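Local coordinates for GARP domain-containing protein (Trypanosoma brucei brucei TREU927, PDB 6XZ6) that binds the host complement regulator factor H as a receptor, probably at the cell surface, and increases trypanosome transmission to tsetse flies, at residues Glu149-Ala154 with Asn175-Lys180; Ala154-Arg159 with Glu169-Ala174; Lys74-Ala79 with Ser203-Glu208. All coordinates share one frame; numbering follows the deposited sequence.

Interaction 1: residues Glu149-Ala154 with Asn175-Lys180; sequences EALTRA and NEAANK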
ATOM      1  N   GLU A 149      -4.911   8.794   5.505  1.00 25.73           N
ATOM      2  CA  GLU A 149      -4.986   9.451   6.817  1.00 27.42           C
ATOM      3  C   GLU A 149      -4.594   8.508   7.957  1.00 32.88           C
ATOM      4  O   GLU A 149      -3.983   8.965   8.927  1.00 34.82           O
ATOM      5  CB  GLU A 149      -6.393  10.042   7.085  1.00 31.16           C
ATOM      6  CG  GLU A 149      -7.078  10.697   5.879  1.00 46.85           C
ATOM      7  CD  GLU A 149      -7.880   9.774   4.964  1.00 73.34           C
ATOM      8  OE1 GLU A 149      -8.891   9.200   5.438  1.00 81.13           O
ATOM      9  OE2 GLU A 149      -7.502   9.628   3.776  1.00 52.37           O
ATOM     10  N   ALA A 150      -4.965   7.210   7.866  1.00 26.81           N
ATOM     11  CA  ALA A 150      -4.624   6.204   8.885  1.00 24.76           C
ATOM     12  C   ALA A 150      -3.135   5.917   8.841  1.00 26.38           C
ATOM     13  O   ALA A 150      -2.516   5.743   9.887  1.00 25.92           O
ATOM     14  CB  ALA A 150      -5.401   4.918   8.653  1.00 25.64           C
ATOM     15  N   LEU A 151      -2.556   5.877   7.637  1.00 20.93           N
ATOM     16  CA  LEU A 151      -1.134   5.657   7.435  1.00 19.80           C
ATOM     17  C   LEU A 151      -0.297   6.762   8.102  1.00 26.08           C
ATOM     18  O   LEU A 151       0.623   6.421   8.838  1.00 29.41           O
ATOM     19  CB  LEU A 151      -0.842   5.555   5.926  1.00 19.15           C
ATOM     20  CG  LEU A 151       0.372   4.779   5.450  1.00 22.45           C
ATOM     21  CD1 LEU A 151       0.382   3.346   5.965  1.00 21.67           C
ATOM     22  CD2 LEU A 151       0.365   4.723   3.967  1.00 26.38           C
ATOM     23  N   THR A 152      -0.625   8.066   7.906  1.00 20.75           N
ATOM     24  CA  THR A 152       0.121   9.203   8.480  1.00 19.55           C
ATOM     25  C   THR A 152      -0.105   9.345   9.982  1.00 24.88           C
ATOM     26  O   THR A 152       0.823   9.717  10.705  1.00 25.38           O
ATOM     27  CB  THR A 152      -0.159  10.536   7.744  1.00 22.65           C
ATOM     28  OG1 THR A 152      -1.551  10.853   7.811  1.00 31.16           O
ATOM     29  CG2 THR A 152       0.270  10.524   6.309  1.00 12.33           C
ATOM     30  N   ARG A 153      -1.338   9.082  10.455  1.00 21.74           N
ATOM     31  CA  ARG A 153      -1.685   9.169  11.882  1.00 22.01           C
ATOM     32  C   ARG A 153      -0.826   8.201  12.700  1.00 27.87           C
ATOM     33  O   ARG A 153      -0.189   8.609  13.678  1.00 30.95           O
ATOM     34  CB  ARG A 153      -3.165   8.880  12.083  1.00 21.28           C
ATOM     35  CG  ARG A 153      -3.744   9.445  13.367  1.00 40.29           C
ATOM     36  CD  ARG A 153      -5.055   8.798  13.767  1.00 51.43           C
ATOM     37  NE  ARG A 153      -4.958   7.345  13.672  1.00 59.65           N
ATOM     38  CZ  ARG A 153      -5.734   6.603  12.900  1.00 68.38           C
ATOM     39  NH1 ARG A 153      -6.715   7.162  12.200  1.00 51.33           N
ATOM     40  NH2 ARG A 153      -5.545   5.292  12.826  1.00 58.30           N
ATOM     41  N   ALA A 154      -0.742   6.947  12.249  1.00 21.86           N
ATOM     42  CA  ALA A 154       0.048   5.915  12.884  1.00 20.56           C
ATOM     43  C   ALA A 154       1.564   6.232  12.792  1.00 24.26           C
ATOM     44  O   ALA A 154       2.318   5.891  13.719  1.00 24.31           O
ATOM     45  CB  ALA A 154      -0.272   4.572  12.251  1.00 20.72           C
ATOM     46  N   ASN A 175       4.565   9.417   4.671  1.00 22.24           N
ATOM     47  CA  ASN A 175       3.920  10.597   4.097  1.00 23.30           C
ATOM     48  C   ASN A 175       3.905  10.492   2.569  1.00 26.62           C
ATOM     49  O   ASN A 175       2.872  10.747   1.976  1.00 29.09           O
ATOM     50  CB  ASN A 175       4.564  11.906   4.586  1.00 24.73           C
ATOM     51  CG  ASN A 175       4.107  12.358   5.959  1.00 39.52           C
ATOM     52  OD1 ASN A 175       3.050  11.975   6.466  1.00 37.60           O
ATOM     53  ND2 ASN A 175       4.888  13.204   6.597  1.00 21.47           N
ATOM     54  N   GLU A 176       5.002  10.026   1.954  1.00 21.30           N
ATOM     55  CA  GLU A 176       5.112   9.772   0.517  1.00 21.25           C
ATOM     56  C   GLU A 176       4.153   8.661   0.099  1.00 25.63           C
ATOM     57  O   GLU A 176       3.535   8.765  -0.952  1.00 25.67           O
ATOM     58  CB  GLU A 176       6.544   9.365   0.141  1.00 22.93           C
ATOM     59  CG  GLU A 176       7.345  10.472  -0.510  1.00 46.10           C
ATOM     60  CD  GLU A 176       8.579  10.916   0.257  1.00 92.00           C
ATOM     61  OE1 GLU A 176       9.545  10.121   0.359  1.00 89.75           O
ATOM     62  OE2 GLU A 176       8.582  12.069   0.750  1.00 98.41           O
ATOM     63  N   ALA A 177       4.029   7.603   0.922  1.00 22.79           N
ATOM     64  CA  ALA A 177       3.170   6.449   0.675  1.00 22.86           C
ATOM     65  C   ALA A 177       1.695   6.786   0.833  1.00 28.69           C
ATOM     66  O   ALA A 177       0.880   6.244   0.094  1.00 29.99           O
ATOM     67  CB  ALA A 177       3.552   5.322   1.599  1.00 23.77           C
ATOM     68  N   ALA A 178       1.344   7.689   1.774  1.00 25.46           N
ATOM     69  CA  ALA A 178      -0.024   8.161   1.929  1.00 24.92           C
ATOM     70  C   ALA A 178      -0.436   8.905   0.640  1.00 30.46           C
ATOM     71  O   ALA A 178      -1.556   8.709   0.183  1.00 32.39           O
ATOM     72  CB  ALA A 178      -0.132   9.076   3.128  1.00 25.87           C
ATOM     73  N   ASN A 179       0.480   9.681   0.003  1.00 25.44           N
ATOM     74  CA  ASN A 179       0.178  10.360  -1.271  1.00 25.31           C
ATOM     75  C   ASN A 179       0.053   9.361  -2.432  1.00 28.87           C
ATOM     76  O   ASN A 179      -0.807   9.520  -3.296  1.00 31.18           O
ATOM     77  CB  ASN A 179       1.205  11.468  -1.598  1.00 23.82           C
ATOM     78  CG  ASN A 179       1.191  12.632  -0.627  1.00 65.31           C
ATOM     79  OD1 ASN A 179       0.141  13.033  -0.095  1.00 70.96           O
ATOM     80  ND2 ASN A 179       2.362  13.210  -0.372  1.00 55.61           N
ATOM     81  N   LYS A 180       0.912   8.349  -2.459  1.00 21.65           N
ATOM     82  CA  LYS A 180       0.889   7.316  -3.479  1.00 19.91           C
ATOM     83  C   LYS A 180      -0.397   6.477  -3.353  1.00 25.31           C
ATOM     84  O   LYS A 180      -0.972   6.088  -4.362  1.00 26.99           O
ATOM     85  CB  LYS A 180       2.142   6.435  -3.367  1.00 20.37           C
ATOM     86  CG  LYS A 180       3.147   6.683  -4.461  1.00 23.47           C
ATOM     87  CD  LYS A 180       4.374   7.413  -4.007  1.00 29.74           C
ATOM     88  CE  LYS A 180       5.226   7.829  -5.184  1.00 46.50           C
ATOM     89  NZ  LYS A 180       6.360   8.690  -4.766  1.00 61.14           N
TER
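Thr152 turns its methyl group, CG2, across the gap to meet the methyl of Ala178, with Thr152 CG2 3.5 Å from Ala178 CB. Its first torsion (chi1 60°) sets CG2 anti to the carbonyl carbon and leaves OG1 facing its own helix. There OG1 gives a weak hydrogen bond to Glu149 O, one turn back. The hydroxyl is thus used within its helix and the methyl does the touching. The side chains of Thr152 and Asn175 cross at about a right angle. The amide oxygen is the part of Asn175 that reaches over, and Thr152 CG2 lies 3.1 Å from Asn175 OD1. This is a contact of a carbon with an oxygen.

Leu151 touches with one branch. Leu151 CD2 lies against the backbone between two alanines, 3.8 Å from Ala178 N, and 4.0 Å from Ala177 CB. The helix axes run antiparallel at 173° and 8.7 Å apart. The small side chains of Ala177 and Ala178 are consistent with this spacing.

The contact joins helix 148-161 to the long helix 165-208. Ala177 also packs on Leu104 and Phe107 of helix 67-125. Leu151 touches Gln22 of helix 4-61, so the pair sits within a helical bundle.

Interaction 2: residues Ala154-Arg159 with Glu169-Ala174; sequences AAHNLR and EYLQEA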
ATOM      1  N   ALA A 154      -0.742   6.947  12.249  1.00 21.86           N
ATOM      2  CA  ALA A 154       0.048   5.915  12.884  1.00 20.56           C
ATOM      3  C   ALA A 154       1.564   6.232  12.792  1.00 24.26           C
ATOM      4  O   ALA A 154       2.318   5.891  13.719  1.00 24.31           O
ATOM      5  CB  ALA A 154      -0.272   4.572  12.251  1.00 20.72           C
ATOM      6  N   ALA A 155       2.004   6.914  11.700  1.00 19.36           N
ATOM      7  CA  ALA A 155       3.411   7.320  11.497  1.00 17.82           C
ATOM      8  C   ALA A 155       3.789   8.473  12.439  1.00 21.97           C
ATOM      9  O   ALA A 155       4.858   8.458  13.026  1.00 23.30           O
ATOM     10  CB  ALA A 155       3.659   7.703  10.048  1.00 17.81           C
ATOM     11  N   HIS A 156       2.891   9.431  12.629  1.00 18.12           N
ATOM     12  CA  HIS A 156       3.074  10.548  13.554  1.00 18.13           C
ATOM     13  C   HIS A 156       3.026  10.046  14.988  1.00 24.97           C
ATOM     14  O   HIS A 156       3.739  10.567  15.827  1.00 26.90           O
ATOM     15  CB  HIS A 156       1.981  11.617  13.353  1.00 19.01           C
ATOM     16  CG  HIS A 156       2.260  12.554  12.226  1.00 22.19           C
ATOM     17  ND1 HIS A 156       1.428  12.625  11.133  1.00 23.79           N
ATOM     18  CD2 HIS A 156       3.261  13.454  12.073  1.00 23.29           C
ATOM     19  CE1 HIS A 156       1.964  13.533  10.331  1.00 22.66           C
ATOM     20  NE2 HIS A 156       3.057  14.071  10.865  1.00 23.11           N
ATOM     21  N   ASN A 157       2.165   9.049  15.286  1.00 20.98           N
ATOM     22  CA  ASN A 157       2.062   8.467  16.608  1.00 20.23           C
ATOM     23  C   ASN A 157       3.351   7.769  16.960  1.00 23.26           C
ATOM     24  O   ASN A 157       3.862   8.001  18.046  1.00 27.17           O
ATOM     25  CB  ASN A 157       0.851   7.543  16.734  1.00 20.80           C
ATOM     26  CG  ASN A 157       0.659   7.062  18.139  1.00 56.66           C
ATOM     27  OD1 ASN A 157       0.446   7.854  19.081  1.00 47.26           O
ATOM     28  ND2 ASN A 157       0.754   5.750  18.327  1.00 54.71           N
ATOM     29  N   LEU A 158       3.936   7.009  16.028  1.00 17.18           N
ATOM     30  CA  LEU A 158       5.208   6.319  16.236  1.00 17.67           C
ATOM     31  C   LEU A 158       6.376   7.306  16.451  1.00 21.85           C
ATOM     32  O   LEU A 158       7.180   7.129  17.353  1.00 22.72           O
ATOM     33  CB  LEU A 158       5.502   5.382  15.058  1.00 17.76           C
ATOM     34  CG  LEU A 158       6.773   4.554  15.164  1.00 22.50           C
ATOM     35  CD1 LEU A 158       6.534   3.306  16.019  1.00 21.98           C
ATOM     36  CD2 LEU A 158       7.327   4.237  13.776  1.00 23.41           C
ATOM     37  N   ARG A 159       6.421   8.346  15.652  1.00 17.95           N
ATOM     38  CA  ARG A 159       7.414   9.389  15.656  1.00 17.71           C
ATOM     39  C   ARG A 159       7.398  10.211  16.998  1.00 22.96           C
ATOM     40  O   ARG A 159       8.457  10.745  17.419  1.00 23.27           O
ATOM     41  CB  ARG A 159       7.213  10.236  14.371  1.00 15.13           C
ATOM     42  CG  ARG A 159       8.172  11.396  14.161  1.00 18.40           C
ATOM     43  CD  ARG A 159       7.664  12.672  14.810  1.00 12.12           C
ATOM     44  NE  ARG A 159       8.447  13.805  14.355  1.00 16.99           N
ATOM     45  CZ  ARG A 159       8.581  14.949  15.009  1.00 30.91           C
ATOM     46  NH1 ARG A 159       7.982  15.125  16.178  1.00 21.65           N
ATOM     47  NH2 ARG A 159       9.351  15.909  14.521  1.00 26.28           N
ATOM     48  N   GLU A 169      12.388   8.795   9.918  1.00 18.85           N
ATOM     49  CA  GLU A 169      12.520   8.376   8.522  1.00 18.00           C
ATOM     50  C   GLU A 169      11.288   7.560   8.103  1.00 19.58           C
ATOM     51  O   GLU A 169      10.823   7.740   6.989  1.00 20.97           O
ATOM     52  CB  GLU A 169      13.849   7.667   8.286  1.00 20.28           C
ATOM     53  CG  GLU A 169      14.055   7.063   6.907  1.00 38.49           C
ATOM     54  CD  GLU A 169      14.883   5.793   6.978  1.00 72.38           C
ATOM     55  OE1 GLU A 169      14.356   4.744   7.429  1.00 70.83           O
ATOM     56  OE2 GLU A 169      16.080   5.862   6.621  1.00 69.77           O
ATOM     57  N   TYR A 170      10.686   6.780   9.005  1.00 14.48           N
ATOM     58  CA  TYR A 170       9.429   6.083   8.690  1.00 14.67           C
ATOM     59  C   TYR A 170       8.321   7.084   8.416  1.00 20.20           C
ATOM     60  O   TYR A 170       7.639   6.931   7.416  1.00 22.36           O
ATOM     61  CB  TYR A 170       8.989   5.075   9.770  1.00 15.62           C
ATOM     62  CG  TYR A 170       7.653   4.444   9.443  1.00 16.39           C
ATOM     63  CD1 TYR A 170       7.540   3.479   8.440  1.00 17.34           C
ATOM     64  CD2 TYR A 170       6.487   4.882  10.057  1.00 17.45           C
ATOM     65  CE1 TYR A 170       6.299   2.940   8.085  1.00 16.30           C
ATOM     66  CE2 TYR A 170       5.241   4.368   9.695  1.00 18.55           C
ATOM     67  CZ  TYR A 170       5.151   3.405   8.696  1.00 25.35           C
ATOM     68  OH  TYR A 170       3.928   2.877   8.352  1.00 24.15           O
ATOM     69  N   LEU A 171       8.169   8.125   9.246  1.00 15.59           N
ATOM     70  CA  LEU A 171       7.179   9.186   9.006  1.00 14.55           C
ATOM     71  C   LEU A 171       7.372   9.832   7.611  1.00 21.77           C
ATOM     72  O   LEU A 171       6.399   9.956   6.864  1.00 24.74           O
ATOM     73  CB  LEU A 171       7.226  10.267  10.118  1.00 13.81           C
ATOM     74  CG  LEU A 171       6.391  11.548   9.905  1.00 16.57           C
ATOM     75  CD1 LEU A 171       4.865  11.240   9.854  1.00 17.46           C
ATOM     76  CD2 LEU A 171       6.708  12.596  10.954  1.00 11.15           C
ATOM     77  N   GLN A 172       8.610  10.217   7.258  1.00 16.66           N
ATOM     78  CA  GLN A 172       8.905  10.834   5.974  1.00 16.64           C
ATOM     79  C   GLN A 172       8.443   9.943   4.820  1.00 21.64           C
ATOM     80  O   GLN A 172       7.735  10.417   3.947  1.00 22.40           O
ATOM     81  CB  GLN A 172      10.393  11.188   5.882  1.00 19.56           C
ATOM     82  CG  GLN A 172      10.857  12.289   6.868  1.00 38.61           C
ATOM     83  CD  GLN A 172      12.366  12.602   6.880  1.00 65.52           C
ATOM     84  OE1 GLN A 172      13.216  11.928   6.246  1.00 57.63           O
ATOM     85  NE2 GLN A 172      12.737  13.652   7.624  1.00 55.95           N
ATOM     86  N   GLU A 173       8.756   8.641   4.873  1.00 19.20           N
ATOM     87  CA  GLU A 173       8.369   7.611   3.884  1.00 17.88           C
ATOM     88  C   GLU A 173       6.883   7.323   3.891  1.00 21.48           C
ATOM     89  O   GLU A 173       6.327   7.073   2.822  1.00 22.41           O
ATOM     90  CB  GLU A 173       9.137   6.285   4.109  1.00 19.20           C
ATOM     91  CG  GLU A 173      10.650   6.417   4.122  1.00 31.29           C
ATOM     92  CD  GLU A 173      11.391   6.291   2.812  1.00 70.54           C
ATOM     93  OE1 GLU A 173      12.401   5.548   2.790  1.00 71.33           O
ATOM     94  OE2 GLU A 173      10.993   6.957   1.823  1.00 75.59           O
ATOM     95  N   ALA A 174       6.240   7.296   5.084  1.00 16.57           N
ATOM     96  CA  ALA A 174       4.801   7.037   5.213  1.00 15.71           C
ATOM     97  C   ALA A 174       4.003   8.188   4.639  1.00 24.70           C
ATOM     98  O   ALA A 174       2.889   7.968   4.169  1.00 27.49           O
ATOM     99  CB  ALA A 174       4.430   6.824   6.655  1.00 15.83           C
TER
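Leu171 lays its CD1 methyl over one face of the His156 ring in a CH-pi contact. Leu171 CD1 is 3.5 Å from the centroid of the His156 ring and 12° off its normal, so the methyl is nearly centred on the ring. His156 starts out away from the other helix. Its CG stands anti to the carbonyl carbon (chi1 -82°), and this brings the ring back beside Leu171.

The other branch of Leu171 makes an aliphatic contact with Arg159. Leu171 CD2 is 3.7 Å from Arg159 CG, and the arginine chain bends at its second torsion as it passes. The polar end is occupied elsewhere, since Arg159 NE forms a salt bridge with Glu168. Glu169 forms a salt bridge with Lys33 of the bound factor H chain.

Apolar packing fills the buried side. Ala155 CB meets Ala174 CB at 3.6 Å, methyl to methyl. The same Ala155 CB lies 3.7 Å from Tyr170 CE2 and equally close to the CD1 of Leu171. Leu158 crosses Tyr170 at about a right angle, with Leu158 CD2 3.9 Å from Tyr170 CD2.

The two antiparallel helices form a helical hairpin. Helix 67-125 lies against it, with Tyr111 and Phe115 meeting the Tyr170 ring edge-to-face and Phe115 also touching Leu158, while helix 4-61 adds Val19 against Tyr170.

Interaction 3: residues Lys74-Ala79 with Ser203-Glu208; sequences KRAREA and SEAQEE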
ATOM      1  N   LYS A  74     -23.166   7.465 -39.186  1.00 58.75           N
ATOM      2  CA  LYS A  74     -22.302   8.563 -38.734  1.00 55.26           C
ATOM      3  C   LYS A  74     -22.250   8.619 -37.199  1.00 59.76           C
ATOM      4  O   LYS A  74     -21.178   8.849 -36.643  1.00 58.92           O
ATOM      5  CB  LYS A  74     -22.804   9.900 -39.307  1.00 57.53           C
ATOM      6  CG  LYS A  74     -21.819  11.053 -39.142  1.00 63.63           C
ATOM      7  CD  LYS A  74     -22.284  12.342 -39.808  1.00 71.25           C
ATOM      8  CE  LYS A  74     -21.394  13.521 -39.473  1.00 83.00           C
ATOM      9  NZ  LYS A  74     -20.036  13.423 -40.087  1.00 89.60           N
ATOM     10  N   ARG A  75     -23.404   8.395 -36.527  1.00 58.07           N
ATOM     11  CA  ARG A  75     -23.602   8.394 -35.071  1.00 57.72           C
ATOM     12  C   ARG A  75     -23.003   7.153 -34.392  1.00 60.11           C
ATOM     13  O   ARG A  75     -22.502   7.257 -33.263  1.00 58.24           O
ATOM     14  CB  ARG A  75     -25.102   8.485 -34.732  1.00 62.13           C
ATOM     15  CG  ARG A  75     -25.699   9.876 -34.857  1.00 72.07           C
ATOM     16  CD  ARG A  75     -26.930  10.002 -33.991  1.00 83.79           C
ATOM     17  NE  ARG A  75     -27.414  11.378 -33.945  1.00 97.73           N
ATOM     18  CZ  ARG A  75     -28.674  11.732 -34.167  1.00124.59           C
ATOM     19  NH1 ARG A  75     -29.026  13.008 -34.118  1.00119.43           N
ATOM     20  NH2 ARG A  75     -29.592  10.813 -34.439  1.00117.09           N
ATOM     21  N   ALA A  76     -23.104   5.973 -35.062  1.00 56.87           N
ATOM     22  CA  ALA A  76     -22.556   4.688 -34.609  1.00 54.99           C
ATOM     23  C   ALA A  76     -21.042   4.704 -34.776  1.00 54.49           C
ATOM     24  O   ALA A  76     -20.343   4.068 -33.993  1.00 53.38           O
ATOM     25  CB  ALA A  76     -23.149   3.546 -35.414  1.00 57.88           C
ATOM     26  N   ARG A  77     -20.536   5.441 -35.787  1.00 48.62           N
ATOM     27  CA  ARG A  77     -19.103   5.604 -36.045  1.00 45.55           C
ATOM     28  C   ARG A  77     -18.493   6.516 -35.003  1.00 48.13           C
ATOM     29  O   ARG A  77     -17.392   6.248 -34.539  1.00 48.41           O
ATOM     30  CB  ARG A  77     -18.847   6.168 -37.461  1.00 45.85           C
ATOM     31  CG  ARG A  77     -17.397   6.525 -37.779  1.00 52.80           C
ATOM     32  CD  ARG A  77     -16.611   5.338 -38.297  1.00 68.18           C
ATOM     33  NE  ARG A  77     -16.065   4.499 -37.227  1.00 78.37           N
ATOM     34  CZ  ARG A  77     -15.882   3.187 -37.323  1.00 90.04           C
ATOM     35  NH1 ARG A  77     -15.365   2.506 -36.306  1.00 83.69           N
ATOM     36  NH2 ARG A  77     -16.228   2.539 -38.431  1.00 65.93           N
ATOM     37  N   GLU A  78     -19.187   7.601 -34.643  1.00 43.64           N
ATOM     38  CA  GLU A  78     -18.705   8.535 -33.641  1.00 40.95           C
ATOM     39  C   GLU A  78     -18.672   7.897 -32.252  1.00 42.60           C
ATOM     40  O   GLU A  78     -17.753   8.186 -31.481  1.00 41.86           O
ATOM     41  CB  GLU A  78     -19.483   9.863 -33.682  1.00 43.72           C
ATOM     42  CG  GLU A  78     -18.848  11.005 -32.880  1.00 55.52           C
ATOM     43  CD  GLU A  78     -17.332  11.136 -32.850  1.00 71.47           C
ATOM     44  OE1 GLU A  78     -16.770  11.121 -31.729  1.00 61.58           O
ATOM     45  OE2 GLU A  78     -16.707  11.257 -33.933  1.00 62.00           O
ATOM     46  N   ALA A  79     -19.621   6.991 -31.959  1.00 37.96           N
ATOM     47  CA  ALA A  79     -19.678   6.276 -30.682  1.00 36.97           C
ATOM     48  C   ALA A  79     -18.601   5.193 -30.600  1.00 39.36           C
ATOM     49  O   ALA A  79     -18.040   4.958 -29.531  1.00 37.15           O
ATOM     50  CB  ALA A  79     -21.045   5.662 -30.491  1.00 40.07           C
ATOM     51  N   SER A 203     -22.992   0.912 -26.387  1.00 54.12           N
ATOM     52  CA  SER A 203     -24.440   0.846 -26.360  1.00 57.14           C
ATOM     53  C   SER A 203     -25.077   1.835 -27.313  1.00 63.28           C
ATOM     54  O   SER A 203     -26.067   1.481 -27.944  1.00 68.48           O
ATOM     55  CB  SER A 203     -24.941   1.072 -24.942  1.00 62.06           C
ATOM     56  OG  SER A 203     -24.553  -0.011 -24.111  1.00 71.30           O
ATOM     57  N   GLU A 204     -24.521   3.054 -27.444  1.00 56.65           N
ATOM     58  CA  GLU A 204     -25.030   4.067 -28.373  1.00 57.29           C
ATOM     59  C   GLU A 204     -24.794   3.613 -29.816  1.00 59.30           C
ATOM     60  O   GLU A 204     -25.674   3.791 -30.643  1.00 61.46           O
ATOM     61  CB  GLU A 204     -24.410   5.451 -28.108  1.00 57.28           C
ATOM     62  CG  GLU A 204     -25.163   6.596 -28.788  1.00 77.20           C
ATOM     63  CD  GLU A 204     -24.731   8.027 -28.480  1.00109.02           C
ATOM     64  OE1 GLU A 204     -24.333   8.304 -27.322  1.00107.41           O
ATOM     65  OE2 GLU A 204     -24.821   8.881 -29.395  1.00 99.28           O
ATOM     66  N   ALA A 205     -23.639   2.978 -30.100  1.00 52.53           N
ATOM     67  CA  ALA A 205     -23.294   2.431 -31.417  1.00 51.96           C
ATOM     68  C   ALA A 205     -24.209   1.256 -31.751  1.00 60.12           C
ATOM     69  O   ALA A 205     -24.749   1.208 -32.849  1.00 61.59           O
ATOM     70  CB  ALA A 205     -21.835   1.993 -31.451  1.00 49.69           C
ATOM     71  N   GLN A 206     -24.425   0.344 -30.793  1.00 59.14           N
ATOM     72  CA  GLN A 206     -25.295  -0.829 -30.942  1.00 62.86           C
ATOM     73  C   GLN A 206     -26.781  -0.484 -31.173  1.00 72.42           C
ATOM     74  O   GLN A 206     -27.466  -1.212 -31.897  1.00 75.11           O
ATOM     75  CB  GLN A 206     -25.132  -1.770 -29.738  1.00 64.26           C
ATOM     76  CG  GLN A 206     -23.828  -2.588 -29.761  1.00 66.68           C
ATOM     77  CD  GLN A 206     -23.742  -3.588 -28.631  1.00 70.09           C
ATOM     78  OE1 GLN A 206     -24.342  -3.419 -27.550  1.00 59.87           O
ATOM     79  NE2 GLN A 206     -22.974  -4.649 -28.866  1.00 59.71           N
ATOM     80  N   GLU A 207     -27.280   0.621 -30.571  1.00 70.52           N
ATOM     81  CA  GLU A 207     -28.673   1.080 -30.714  1.00 74.50           C
ATOM     82  C   GLU A 207     -28.962   1.693 -32.091  1.00 80.85           C
ATOM     83  O   GLU A 207     -30.046   1.485 -32.642  1.00 85.09           O
ATOM     84  CB  GLU A 207     -29.041   2.077 -29.606  1.00 76.12           C
ATOM     85  CG  GLU A 207     -29.872   1.454 -28.495  1.00 90.98           C
ATOM     86  CD  GLU A 207     -29.261   1.482 -27.105  1.00105.11           C
ATOM     87  OE1 GLU A 207     -28.842   2.577 -26.660  1.00 75.75           O
ATOM     88  OE2 GLU A 207     -29.223   0.413 -26.452  1.00101.90           O
ATOM     89  N   GLU A 208     -27.999   2.460 -32.629  1.00 74.24           N
ATOM     90  CA  GLU A 208     -28.083   3.111 -33.939  1.00 73.93           C
ATOM     91  C   GLU A 208     -27.970   2.057 -35.037  1.00 80.12           C
ATOM     92  O   GLU A 208     -28.569   2.232 -36.102  1.00 81.73           O
ATOM     93  CB  GLU A 208     -26.956   4.145 -34.123  1.00 71.31           C
ATOM     94  CG  GLU A 208     -26.800   5.161 -33.007  1.00 75.89           C
ATOM     95  CD  GLU A 208     -27.633   6.427 -33.049  1.00 96.96           C
ATOM     96  OE1 GLU A 208     -27.344   7.329 -32.229  1.00 88.59           O
ATOM     97  OE2 GLU A 208     -28.561   6.527 -33.885  1.00 91.39           O
TER
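Arg75 overlaps the carboxylate end of Glu208 with its aliphatic chain. The nearest pair is Arg75 CD and Glu208 OE1, 3.2 Å apart. Arg75 CB also lies near the carboxylate, 3.7 Å from Glu208 CD. From CG to NE the arginine chain is extended, which carries the guanidinium past the carboxylate. Arg75 NE is then 4.4 Å from Glu208 OE1, beyond a salt bridge. The guanidinium and carboxylate planes are 36° apart. The opposite charges probably still attract each other at this distance. Glu208 bends at its second torsion (chi2 -86°), and this brings its carboxylate back beside Arg75.

Alanines make the rest of the contact. Ala205 CB sits 3.6 Å from the carbonyl oxygen Ala76 O. It also meets the methyl of Ala79, with Ala205 CB 3.9 Å from Ala79 CB. Ala79 further touches the CB of Glu204, and Ala76 touches the CB of Glu208. These short side chains let the backbones come close, and the CA atoms of Ala76 and Ala205 are 4.0 Å apart. The axes run antiparallel and are 7.9 Å apart. This is close antiparallel helix packing through alanines in an elongated helical bundle.

The contact joins helix 67-125 near its start to the last turns of helix 165-208. Helix 4-61 packs against both: Ala58 touches Ala76, and Ala54 touches Ala205. Arg77 is linked to the same helix by a salt bridge to Glu59.

How the interactions relate
From the N terminus, helix 4-61 comes first and helix 67-125 follows. Segment 74-79 opens the widest loop, which interaction 3 closes at 203-208, with 123 residues in between. Interactions 1 and 2 are nested inside it. Interaction 1 spans 20 residues between its segments, and interaction 2 lies within that loop, spanning nine. Both pair helix 148-161 with helix 165-208, share Ala154, and touch each other through Ala174. They form one continuous hairpin seam. Helix 165-208 takes part in all three contacts. Interaction 3 lies on the opposite side of the chain's centre, about 52 Å from interaction 2, centre to centre. The long helix therefore links both ends of the elongated bundle.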